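Side-chain contacts in putative diflavin flavoprotein A 3 (Nostoc sp., PDB 3FNI), which probably mediates electron transfer from NADH to oxygen, reducing it to water, and is represented here by its flavodoxin-like domain alone: residues Val9-Val12 with Tyr17-Arg20; Ser13-Ser18 with Gly98-Ile103; Gly35-Asp40 with Val54-Gly59; Glu49-Val54 with Leu81-Glu86. All coordinates share one frame; numbering follows the deposited sequence.

Contact 1. Residues Val9-Val12 with Tyr17-Arg20; sequences VFYV and YSDR
Tyr11, the last residue of strand 6-11, brings the CD2-CE2 side of its ring up to the first turn of helix 18-31, at Ser18 and Asp19. Its CG sits between the backbone N and the carbonyl carbon (chi1 70°), and from the CB, which points toward the helix, the ring runs out past Ser18 to Asp19. CD2 of Tyr11 comes first, 3.5 Å from CB of Ser18, and CE2 of Tyr11 follows, 3.8 Å from the carbonyl O of Ser18. The same CE2 of Tyr11 also lies 3.5 Å from OD1 of Asp19, which meets the ring at its edge and in its plane, with the carboxylate turned 81° from the ring. OH of Tyr11, at the tip, is 4.1 Å from CA of Asp19. In the flavodoxin-like fold this is the corner where the first strand of a beta-alpha-beta unit hands over to its helix, the loop that in flavodoxins holds the FMN phosphate. Asp19 OD1 accepts a hydrogen bond from Glu14 N of that loop. Beside the ring, the carbonyl O of Val12 lies 3.6 Å from CB of Ser18, a contact without a hydrogen bond.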
loop_
_atom_site.group_PDB
_atom_site.type_symbol
_atom_site.label_atom_id
_atom_site.label_comp_id
_atom_site.label_asym_id
_atom_site.label_seq_id
_atom_site.Cartn_x
_atom_site.Cartn_y
_atom_site.Cartn_z
ATOM N N VAL A 9 3.183 -1.041 3.811
ATOM C CA VAL A 9 3.356 -0.158 2.666
ATOM C C VAL A 9 4.316 -0.853 1.703
ATOM O O VAL A 9 5.491 -1.053 2.014
ATOM C CB VAL A 9 3.944 1.196 3.113
ATOM C CG1 VAL A 9 4.140 2.102 1.915
ATOM C CG2 VAL A 9 3.011 1.851 4.126
ATOM N N PHE A 10 3.806 -1.231 0.534
ATOM C CA PHE A 10 4.615 -1.932 -0.453
ATOM C C PHE A 10 4.710 -1.168 -1.762
ATOM O O PHE A 10 3.692 -0.853 -2.378
ATOM C CB PHE A 10 4.019 -3.309 -0.739
ATOM C CG PHE A 10 3.654 -4.085 0.488
ATOM C CD1 PHE A 10 2.554 -3.721 1.262
ATOM C CD2 PHE A 10 4.389 -5.205 0.855
ATOM C CE1 PHE A 10 2.188 -4.467 2.384
ATOM C CE2 PHE A 10 4.037 -5.959 1.971
ATOM C CZ PHE A 10 2.932 -5.590 2.737
ATOM N N TYR A 11 5.932 -0.884 -2.192
ATOM C CA TYR A 11 6.136 -0.163 -3.437
ATOM C C TYR A 11 7.579 -0.294 -3.913
ATOM O O TYR A 11 8.433 -0.798 -3.186
ATOM C CB TYR A 11 5.776 1.316 -3.262
ATOM C CG TYR A 11 6.739 2.102 -2.397
ATOM C CD1 TYR A 11 6.666 2.051 -1.005
ATOM C CD2 TYR A 11 7.725 2.904 -2.976
ATOM C CE1 TYR A 11 7.552 2.782 -0.208
ATOM C CE2 TYR A 11 8.617 3.640 -2.189
ATOM C CZ TYR A 11 8.525 3.576 -0.808
ATOM O OH TYR A 11 9.392 4.314 -0.031
ATOM N N VAL A 12 7.848 0.159 -5.134
ATOM C CA VAL A 12 9.197 0.094 -5.691
ATOM C C VAL A 12 9.920 1.420 -5.429
ATOM O O VAL A 12 9.591 2.454 -6.013
ATOM C CB VAL A 12 9.147 -0.243 -7.221
ATOM C CG1 VAL A 12 8.019 0.531 -7.890
ATOM C CG2 VAL A 12 10.489 0.079 -7.887
ATOM N N TYR A 17 7.749 9.055 -8.459
ATOM C CA TYR A 17 7.645 9.809 -7.210
ATOM C C TYR A 17 7.167 8.923 -6.060
ATOM O O TYR A 17 6.639 9.412 -5.060
ATOM C CB TYR A 17 6.674 10.967 -7.396
ATOM C CG TYR A 17 7.169 12.012 -8.363
ATOM C CD1 TYR A 17 8.036 13.020 -7.942
ATOM C CD2 TYR A 17 6.788 11.985 -9.705
ATOM C CE1 TYR A 17 8.514 13.975 -8.834
ATOM C CE2 TYR A 17 7.262 12.936 -10.608
ATOM C CZ TYR A 17 8.123 13.929 -10.161
ATOM O OH TYR A 17 8.587 14.881 -11.040
ATOM N N SER A 18 7.360 7.617 -6.209
ATOM C CA SER A 18 6.934 6.651 -5.206
ATOM C C SER A 18 7.437 6.940 -3.806
ATOM O O SER A 18 6.697 6.827 -2.833
ATOM C CB SER A 18 7.386 5.252 -5.608
ATOM O OG SER A 18 6.725 4.848 -6.778
ATOM N N ASP A 19 8.714 7.288 -3.720
ATOM C CA ASP A 19 9.348 7.578 -2.452
ATOM C C ASP A 19 8.623 8.713 -1.714
ATOM O O ASP A 19 8.278 8.581 -0.543
ATOM C CB ASP A 19 10.823 7.928 -2.697
ATOM C CG ASP A 19 11.693 6.698 -2.979
ATOM O OD1 ASP A 19 11.172 5.653 -3.431
ATOM O OD2 ASP A 19 12.920 6.783 -2.762
ATOM N N ARG A 20 8.374 9.819 -2.407
ATOM C CA ARG A 20 7.700 10.954 -1.783
ATOM C C ARG A 20 6.207 10.700 -1.572
ATOM O O ARG A 20 5.630 11.136 -0.575
ATOM C CB ARG A 20 7.918 12.216 -2.622
ATOM C CG ARG A 20 9.395 12.580 -2.804
ATOM C CD ARG A 20 9.555 13.840 -3.633
ATOM N NE ARG A 20 9.001 15.010 -2.955
ATOM C CZ ARG A 20 8.866 16.209 -3.513
ATOM N NH1 ARG A 20 9.245 16.403 -4.770
ATOM N NH2 ARG A 20 8.352 17.216 -2.814
#

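Contact 2. Residues Ser13-Ser18 with Gly98-Ile103; sequences SEYGYS and GDDEPI
The hydroxyl end of Tyr15 makes the contact with Asp99 and Asp100. As donor it gives a hydrogen bond to OD1 of Asp100, with OH of Tyr15 and OD1 2.6 Å apart. The carboxylate oxygen accepts the bond on its anti lone pair, the one directed away from OD2, and the ring and carboxylate planes are 58° apart. The ring itself is close too, CE1 of Tyr15 lying 3.2 Å from OD1 of Asp100. As acceptor the hydroxyl takes a weak bond from the backbone N of Asp99, 3.1 Å from OH of Tyr15 and bent to 134° at the hydrogen. The backbone N of Asp100 is also close to OH, but its angle is too poor for a bond. OD1 of Asp100 has a second donor in OG1 of Thr95, which probably helps to fix the acid, whose OD2 is also hydrogen-bonded. The ring extends toward residues 98-103 because chi1 (168°) sets CG opposite the backbone N. These are the loops after strands 6-11 and 89-93, at the C-terminal edge of the parallel sheet, where flavodoxin-like domains bind FMN. Within the first loop, a type II' turn from Tyr15 to Ser18 is closed by the backbone N of Ser18, 3.1 Å from the carbonyl O of Tyr15. Asp99 adds CB, 3.6 Å from the Tyr15 OH, while its side chain also touches Ala67 and Ala68.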
loop_
_atom_site.group_PDB
_atom_site.type_symbol
_atom_site.label_atom_id
_atom_site.label_comp_id
_atom_site.label_asym_id
_atom_site.label_seq_id
_atom_site.Cartn_x
_atom_site.Cartn_y
_atom_site.Cartn_z
ATOM N N SER A 13 10.898 1.391 -4.529
ATOM C CA SER A 13 11.622 2.605 -4.189
ATOM C C SER A 13 12.343 3.210 -5.382
ATOM O O SER A 13 12.775 2.504 -6.294
ATOM C CB SER A 13 12.623 2.353 -3.050
ATOM O OG SER A 13 13.721 1.574 -3.484
ATOM N N GLU A 14 12.443 4.535 -5.357
ATOM C CA GLU A 14 13.104 5.321 -6.393
ATOM C C GLU A 14 12.443 5.276 -7.766
ATOM O O GLU A 14 12.972 5.848 -8.717
ATOM C CB GLU A 14 14.570 4.905 -6.526
ATOM C CG GLU A 14 15.321 4.795 -5.204
ATOM C CD GLU A 14 16.817 4.966 -5.381
ATOM O OE1 GLU A 14 17.586 4.314 -4.645
ATOM O OE2 GLU A 14 17.216 5.767 -6.251
ATOM N N TYR A 15 11.307 4.589 -7.883
ATOM C CA TYR A 15 10.593 4.533 -9.162
ATOM C C TYR A 15 9.590 5.683 -9.172
ATOM O O TYR A 15 8.678 5.722 -8.348
ATOM C CB TYR A 15 9.846 3.197 -9.338
ATOM C CG TYR A 15 8.856 3.195 -10.495
ATOM C CD1 TYR A 15 7.557 2.727 -10.315
ATOM C CD2 TYR A 15 9.197 3.721 -11.746
ATOM C CE1 TYR A 15 6.612 2.792 -11.329
ATOM C CE2 TYR A 15 8.254 3.791 -12.780
ATOM C CZ TYR A 15 6.955 3.326 -12.555
ATOM O OH TYR A 15 5.979 3.431 -13.527
ATOM N N GLY A 16 9.763 6.617 -10.104
ATOM C CA GLY A 16 8.869 7.756 -10.173
ATOM C C GLY A 16 8.897 8.526 -8.866
ATOM O O GLY A 16 9.942 8.636 -8.228
ATOM N N TYR A 17 7.749 9.055 -8.459
ATOM C CA TYR A 17 7.645 9.809 -7.210
ATOM C C TYR A 17 7.167 8.923 -6.060
ATOM O O TYR A 17 6.639 9.412 -5.060
ATOM C CB TYR A 17 6.674 10.967 -7.396
ATOM C CG TYR A 17 7.169 12.012 -8.363
ATOM C CD1 TYR A 17 8.036 13.020 -7.942
ATOM C CD2 TYR A 17 6.788 11.985 -9.705
ATOM C CE1 TYR A 17 8.514 13.975 -8.834
ATOM C CE2 TYR A 17 7.262 12.936 -10.608
ATOM C CZ TYR A 17 8.123 13.929 -10.161
ATOM O OH TYR A 17 8.587 14.881 -11.040
ATOM N N SER A 18 7.360 7.617 -6.209
ATOM C CA SER A 18 6.934 6.651 -5.206
ATOM C C SER A 18 7.437 6.940 -3.806
ATOM O O SER A 18 6.697 6.827 -2.833
ATOM C CB SER A 18 7.386 5.252 -5.608
ATOM O OG SER A 18 6.725 4.848 -6.778
ATOM N N GLY A 98 5.630 6.988 -15.359
ATOM C CA GLY A 98 5.454 6.819 -16.796
ATOM C C GLY A 98 5.408 5.394 -17.317
ATOM O O GLY A 98 5.177 5.175 -18.506
ATOM N N ASP A 99 5.621 4.421 -16.439
ATOM C CA ASP A 99 5.608 3.022 -16.846
ATOM C C ASP A 99 4.702 2.207 -15.928
ATOM O O ASP A 99 4.757 0.978 -15.927
ATOM C CB ASP A 99 7.032 2.452 -16.803
ATOM C CG ASP A 99 7.200 1.220 -17.680
ATOM O OD1 ASP A 99 8.273 0.577 -17.617
ATOM O OD2 ASP A 99 6.267 0.895 -18.441
ATOM N N ASP A 100 3.868 2.895 -15.152
ATOM C CA ASP A 100 2.953 2.235 -14.223
ATOM C C ASP A 100 2.148 1.117 -14.853
ATOM O O ASP A 100 1.700 1.205 -16.000
ATOM C CB ASP A 100 1.965 3.239 -13.610
ATOM C CG ASP A 100 2.545 4.001 -12.443
ATOM O OD1 ASP A 100 3.774 3.983 -12.278
ATOM O OD2 ASP A 100 1.765 4.631 -11.690
ATOM N N GLU A 101 1.963 0.067 -14.067
ATOM C CA GLU A 101 1.187 -1.084 -14.466
ATOM C C GLU A 101 -0.251 -0.591 -14.286
ATOM O O GLU A 101 -0.500 0.291 -13.464
ATOM C CB GLU A 101 1.484 -2.241 -13.510
ATOM C CG GLU A 101 1.051 -3.599 -14.001
ATOM C CD GLU A 101 1.898 -4.097 -15.151
ATOM O OE1 GLU A 101 3.130 -4.220 -14.968
ATOM O OE2 GLU A 101 1.335 -4.363 -16.234
ATOM N N PRO A 102 -1.210 -1.132 -15.057
ATOM C CA PRO A 102 -2.602 -0.683 -14.912
ATOM C C PRO A 102 -3.068 -0.819 -13.470
ATOM O O PRO A 102 -3.118 -1.923 -12.929
ATOM C CB PRO A 102 -3.370 -1.616 -15.844
ATOM C CG PRO A 102 -2.364 -1.952 -16.892
ATOM C CD PRO A 102 -1.091 -2.159 -16.104
ATOM N N ILE A 103 -3.417 0.303 -12.851
ATOM C CA ILE A 103 -3.870 0.287 -11.466
ATOM C C ILE A 103 -5.241 -0.376 -11.285
ATOM O O ILE A 103 -5.420 -1.202 -10.392
ATOM C CB ILE A 103 -3.888 1.724 -10.877
ATOM C CG1 ILE A 103 -4.526 1.713 -9.484
ATOM C CG2 ILE A 103 -4.626 2.667 -11.814
ATOM C CD1 ILE A 103 -4.334 3.000 -8.721
#

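Contact 3. Residues Gly35-Asp40 with Val54-Gly59; sequences GVDVVD and VGRCTG
Asp37 of strand 35-40 and Arg56, just past helix 47-55, meet in a two-pronged salt bridge. The guanidinium comes end-on, giving one terminal nitrogen to each carboxylate oxygen: NH2 of Arg56 lies 3.0 Å from OD2 of Asp37, and NH1 of Arg56 lies 3.3 Å from OD1 of Asp37. Both bonds are nearly straight at the hydrogen, 176° and 166°. The two flat groups are nevertheless not coplanar. Their planes stand 64° apart, so that both oxygens lie close to the guanidinium plane while both nitrogens approach from above the carboxylate plane. The side chains themselves cross at about a right angle. Arg56 starts with CG between its backbone N and carbonyl carbon and then extends from CG to NE, which carries the guanidinium to the carboxylate of Asp37. OD1 of Asp37 also accepts a hydrogen bond from OG of Ser6, which probably helps set the rotation of the carboxylate, and the side chain of Leu53 packs on Asp37 as well. At the surface of the domain, the bridge ties an outermost strand of the parallel sheet to the turn where helix 47-55 gives way to strand 57-63, the close of a beta-alpha-beta crossover of the flavodoxin-like fold.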
loop_
_atom_site.group_PDB
_atom_site.type_symbol
_atom_site.label_atom_id
_atom_site.label_comp_id
_atom_site.label_asym_id
_atom_site.label_seq_id
_atom_site.Cartn_x
_atom_site.Cartn_y
_atom_site.Cartn_z
ATOM N N GLY A 35 1.482 1.839 13.590
ATOM C CA GLY A 35 2.787 1.497 13.049
ATOM C C GLY A 35 2.787 1.231 11.555
ATOM O O GLY A 35 1.734 1.173 10.930
ATOM N N VAL A 36 3.971 1.057 10.977
ATOM C CA VAL A 36 4.075 0.802 9.548
ATOM C C VAL A 36 5.314 -0.024 9.189
ATOM O O VAL A 36 6.363 0.117 9.816
ATOM C CB VAL A 36 4.110 2.143 8.766
ATOM C CG1 VAL A 36 5.351 2.923 9.134
ATOM C CG2 VAL A 36 4.063 1.888 7.281
ATOM N N ASP A 37 5.171 -0.901 8.198
ATOM C CA ASP A 37 6.280 -1.724 7.723
ATOM C C ASP A 37 6.440 -1.474 6.227
ATOM O O ASP A 37 5.510 -1.679 5.445
ATOM C CB ASP A 37 6.030 -3.216 7.988
ATOM C CG ASP A 37 6.058 -3.564 9.474
ATOM O OD1 ASP A 37 5.049 -3.333 10.171
ATOM O OD2 ASP A 37 7.096 -4.059 9.952
ATOM N N VAL A 38 7.622 -1.025 5.832
ATOM C CA VAL A 38 7.880 -0.720 4.434
ATOM C C VAL A 38 8.656 -1.828 3.731
ATOM O O VAL A 38 9.673 -2.321 4.232
ATOM C CB VAL A 38 8.666 0.602 4.298
ATOM C CG1 VAL A 38 8.715 1.032 2.845
ATOM C CG2 VAL A 38 8.020 1.678 5.154
ATOM N N VAL A 39 8.171 -2.204 2.556
ATOM C CA VAL A 39 8.798 -3.248 1.772
ATOM C C VAL A 39 9.041 -2.764 0.349
ATOM O O VAL A 39 8.135 -2.245 -0.299
ATOM C CB VAL A 39 7.906 -4.508 1.738
ATOM C CG1 VAL A 39 8.575 -5.610 0.936
ATOM C CG2 VAL A 39 7.631 -4.978 3.153
ATOM N N ASP A 40 10.272 -2.914 -0.124
ATOM C CA ASP A 40 10.618 -2.511 -1.479
ATOM C C ASP A 40 10.326 -3.690 -2.400
ATOM O O ASP A 40 10.904 -4.765 -2.247
ATOM C CB ASP A 40 12.098 -2.118 -1.560
ATOM C CG ASP A 40 12.575 -1.891 -2.990
ATOM O OD1 ASP A 40 11.784 -1.414 -3.827
ATOM O OD2 ASP A 40 13.753 -2.178 -3.276
ATOM N N VAL A 54 2.471 -9.578 5.623
ATOM C CA VAL A 54 1.137 -9.238 5.154
ATOM C C VAL A 54 0.128 -9.785 6.152
ATOM O O VAL A 54 -0.865 -9.130 6.470
ATOM C CB VAL A 54 0.866 -9.846 3.763
ATOM C CG1 VAL A 54 -0.595 -9.659 3.388
ATOM C CG2 VAL A 54 1.768 -9.177 2.725
ATOM N N GLY A 55 0.407 -10.988 6.643
ATOM C CA GLY A 55 -0.466 -11.633 7.603
ATOM C C GLY A 55 -0.701 -10.858 8.889
ATOM O O GLY A 55 -1.791 -10.923 9.463
ATOM N N ARG A 56 0.306 -10.129 9.356
ATOM C CA ARG A 56 0.136 -9.369 10.588
ATOM C C ARG A 56 -0.175 -7.887 10.374
ATOM O O ARG A 56 -0.139 -7.103 11.322
ATOM C CB ARG A 56 1.356 -9.533 11.495
ATOM C CG ARG A 56 2.627 -8.942 10.954
ATOM C CD ARG A 56 3.727 -9.002 12.005
ATOM N NE ARG A 56 5.001 -8.514 11.492
ATOM C CZ ARG A 56 5.269 -7.241 11.213
ATOM N NH1 ARG A 56 4.358 -6.297 11.394
ATOM N NH2 ARG A 56 6.457 -6.916 10.740
ATOM N N CYS A 57 -0.490 -7.505 9.139
ATOM C CA CYS A 57 -0.852 -6.116 8.843
ATOM C C CYS A 57 -2.375 -5.976 8.822
ATOM O O CYS A 57 -3.073 -6.803 8.238
ATOM C CB CYS A 57 -0.275 -5.665 7.490
ATOM S SG CYS A 57 1.529 -5.305 7.513
ATOM N N THR A 58 -2.885 -4.934 9.473
ATOM C CA THR A 58 -4.322 -4.679 9.519
ATOM C C THR A 58 -4.674 -3.827 8.296
ATOM O O THR A 58 -5.786 -3.904 7.773
ATOM C CB THR A 58 -4.707 -3.921 10.820
ATOM O OG1 THR A 58 -4.196 -4.635 11.952
ATOM C CG2 THR A 58 -6.217 -3.800 10.959
ATOM N N GLY A 59 -3.709 -3.027 7.845
ATOM C CA GLY A 59 -3.908 -2.173 6.684
ATOM C C GLY A 59 -2.836 -2.368 5.620
ATOM O O GLY A 59 -1.744 -2.849 5.920
#

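Contact 4. Residues Glu49-Val54 with Leu81-Glu86; sequences ELRELV and LGSVNE
Ser83, near the end of helix 70-83, fits between Arg51 and Val54 of helix 47-55, and its neighbour Val84 adds an apolar contact to the same valine. The apolar part is chiefly a meeting of methyl groups: CG1 of Val54 lies 3.5 Å from CG2 of Val84, tighter than usual for two carbons, with the side chains set at an angle to each other. Val54 turns CG1 anti to its backbone N (chi1 171°), which directs this methyl to the end of the other helix. Closer to the backbones, CB of Val54 is 3.9 Å from CB of Ser83. Gln88 also touches Val54, while Leu115 packs on Val84, so each valine also has a neighbour from another part of the chain.

Where carbon meets polar atoms, the approach is by van der Waals contact alone. The Val54 methyl CG1 lies 3.4 Å from the carbonyl O of Ser83. Arg51 joins with the base of its chain: CG of Arg51 comes to 3.1 Å from OG of Ser83, and CB of Arg51 to 3.4 Å from the same OG. From there the arginine runs on extended to NE, passing the serine instead of bonding to it.

For its hydrogen bond, Ser83 OG instead pairs with the carbonyl O of Thr79, four residues earlier. Arg51 too touches Thr79, and Leu50 packs on Ala76 and Thr79. Here two helices lie side by side on one face of the parallel sheet, the close helix-helix packing of the three-layer alpha-beta-alpha sandwich of flavodoxin-like domains.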
loop_
_atom_site.group_PDB
_atom_site.type_symbol
_atom_site.label_atom_id
_atom_site.label_comp_id
_atom_site.label_asym_id
_atom_site.label_seq_id
_atom_site.Cartn_x
_atom_site.Cartn_y
_atom_site.Cartn_z
ATOM N N GLU A 49 8.585 -14.821 4.690
ATOM C CA GLU A 49 8.534 -13.741 5.659
ATOM C C GLU A 49 7.615 -12.658 5.107
ATOM O O GLU A 49 7.018 -11.896 5.866
ATOM C CB GLU A 49 9.938 -13.187 5.931
ATOM C CG GLU A 49 10.448 -12.191 4.907
ATOM C CD GLU A 49 11.806 -11.608 5.278
ATOM O OE1 GLU A 49 12.244 -10.657 4.593
ATOM O OE2 GLU A 49 12.437 -12.097 6.243
ATOM N N LEU A 50 7.494 -12.604 3.782
ATOM C CA LEU A 50 6.617 -11.630 3.130
ATOM C C LEU A 50 5.161 -12.000 3.400
ATOM O O LEU A 50 4.315 -11.120 3.549
ATOM C CB LEU A 50 6.865 -11.593 1.618
ATOM C CG LEU A 50 5.926 -10.694 0.797
ATOM C CD1 LEU A 50 5.977 -9.260 1.315
ATOM C CD2 LEU A 50 6.327 -10.744 -0.682
ATOM N N ARG A 51 4.877 -13.302 3.452
ATOM C CA ARG A 51 3.520 -13.783 3.728
ATOM C C ARG A 51 3.178 -13.476 5.181
ATOM O O ARG A 51 2.045 -13.134 5.506
ATOM C CB ARG A 51 3.409 -15.300 3.532
ATOM C CG ARG A 51 3.569 -15.805 2.116
ATOM C CD ARG A 51 3.016 -17.230 1.994
ATOM N NE ARG A 51 3.088 -17.723 0.622
ATOM C CZ ARG A 51 4.223 -17.980 -0.019
ATOM N NH1 ARG A 51 5.388 -17.802 0.591
ATOM N NH2 ARG A 51 4.196 -18.393 -1.278
ATOM N N GLU A 52 4.174 -13.624 6.048
ATOM C CA GLU A 52 4.007 -13.370 7.467
ATOM C C GLU A 52 3.758 -11.907 7.750
ATOM O O GLU A 52 2.988 -11.562 8.647
ATOM C CB GLU A 52 5.252 -13.771 8.237
ATOM C CG GLU A 52 5.461 -15.243 8.426
ATOM C CD GLU A 52 6.499 -15.494 9.486
ATOM O OE1 GLU A 52 7.678 -15.130 9.265
ATOM O OE2 GLU A 52 6.131 -16.033 10.552
ATOM N N LEU A 53 4.444 -11.045 7.008
ATOM C CA LEU A 53 4.292 -9.613 7.202
ATOM C C LEU A 53 2.892 -9.187 6.818
ATOM O O LEU A 53 2.208 -8.515 7.589
ATOM C CB LEU A 53 5.324 -8.847 6.373
ATOM C CG LEU A 53 5.089 -7.354 6.123
ATOM C CD1 LEU A 53 4.638 -6.630 7.387
ATOM C CD2 LEU A 53 6.383 -6.766 5.608
ATOM N N VAL A 54 2.471 -9.578 5.623
ATOM C CA VAL A 54 1.137 -9.238 5.154
ATOM C C VAL A 54 0.128 -9.785 6.152
ATOM O O VAL A 54 -0.865 -9.130 6.470
ATOM C CB VAL A 54 0.866 -9.846 3.763
ATOM C CG1 VAL A 54 -0.595 -9.659 3.388
ATOM C CG2 VAL A 54 1.768 -9.177 2.725
ATOM N N LEU A 81 -1.069 -11.040 -2.929
ATOM C CA LEU A 81 -2.443 -11.351 -3.306
ATOM C C LEU A 81 -2.919 -12.655 -2.679
ATOM O O LEU A 81 -4.113 -12.846 -2.452
ATOM C CB LEU A 81 -2.567 -11.434 -4.829
ATOM C CG LEU A 81 -2.486 -10.107 -5.593
ATOM C CD1 LEU A 81 -2.386 -10.377 -7.088
ATOM C CD2 LEU A 81 -3.706 -9.257 -5.270
ATOM N N GLY A 82 -1.983 -13.557 -2.407
ATOM C CA GLY A 82 -2.352 -14.814 -1.794
ATOM C C GLY A 82 -2.128 -14.815 -0.297
ATOM O O GLY A 82 -2.483 -15.782 0.370
ATOM N N SER A 83 -1.559 -13.739 0.242
ATOM C CA SER A 83 -1.273 -13.673 1.679
ATOM C C SER A 83 -2.187 -12.735 2.438
ATOM O O SER A 83 -2.160 -12.670 3.671
ATOM C CB SER A 83 0.167 -13.239 1.897
ATOM O OG SER A 83 1.062 -14.159 1.304
ATOM N N VAL A 84 -2.991 -12.012 1.676
ATOM C CA VAL A 84 -3.929 -11.047 2.212
ATOM C C VAL A 84 -5.214 -11.735 2.648
ATOM O O VAL A 84 -5.487 -12.862 2.241
ATOM C CB VAL A 84 -4.227 -9.985 1.134
ATOM C CG1 VAL A 84 -5.466 -9.214 1.468
ATOM C CG2 VAL A 84 -3.049 -9.043 1.017
ATOM N N ASN A 85 -5.985 -11.059 3.495
ATOM C CA ASN A 85 -7.256 -11.595 3.955
ATOM C C ASN A 85 -8.342 -10.519 3.853
ATOM O O ASN A 85 -8.050 -9.323 3.843
ATOM C CB ASN A 85 -7.128 -12.176 5.382
ATOM C CG ASN A 85 -7.089 -11.117 6.469
ATOM O OD1 ASN A 85 -8.114 -10.535 6.818
ATOM N ND2 ASN A 85 -5.904 -10.873 7.020
ATOM N N GLU A 86 -9.587 -10.966 3.738
ATOM C CA GLU A 86 -10.747 -10.096 3.586
ATOM C C GLU A 86 -11.016 -9.089 4.701
ATOM O O GLU A 86 -11.748 -8.119 4.489
ATOM C CB GLU A 86 -12.001 -10.952 3.391
ATOM C CG GLU A 86 -12.190 -11.996 4.479
ATOM C CD GLU A 86 -13.602 -12.541 4.548
ATOM O OE1 GLU A 86 -14.090 -13.089 3.541
ATOM O OE2 GLU A 86 -14.226 -12.425 5.621
#

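Contacts 1 and 4 are partly buried and rest on van der Waals packing, an aromatic ring at a helix start in one, a helix flank and the end of another helix with its following loop in the other; contacts 2 and 3 lie at the surface and are polar. Contacts 1 and 2 share Tyr17 and Ser18, whereas contacts 3 and 4 share helix 47-55 and Val54. Strands 6-11 and 35-40 are sheet neighbours, bonded through Val9, Asp37 and Val39, which links contact 1 to contact 3, and Ser13 N with Asp40 OD1 ties contact 2 to contact 3. Phe10 packs on Leu50 and Val54, joining contact 1 to contact 4, while contacts 2 and 4 do not touch.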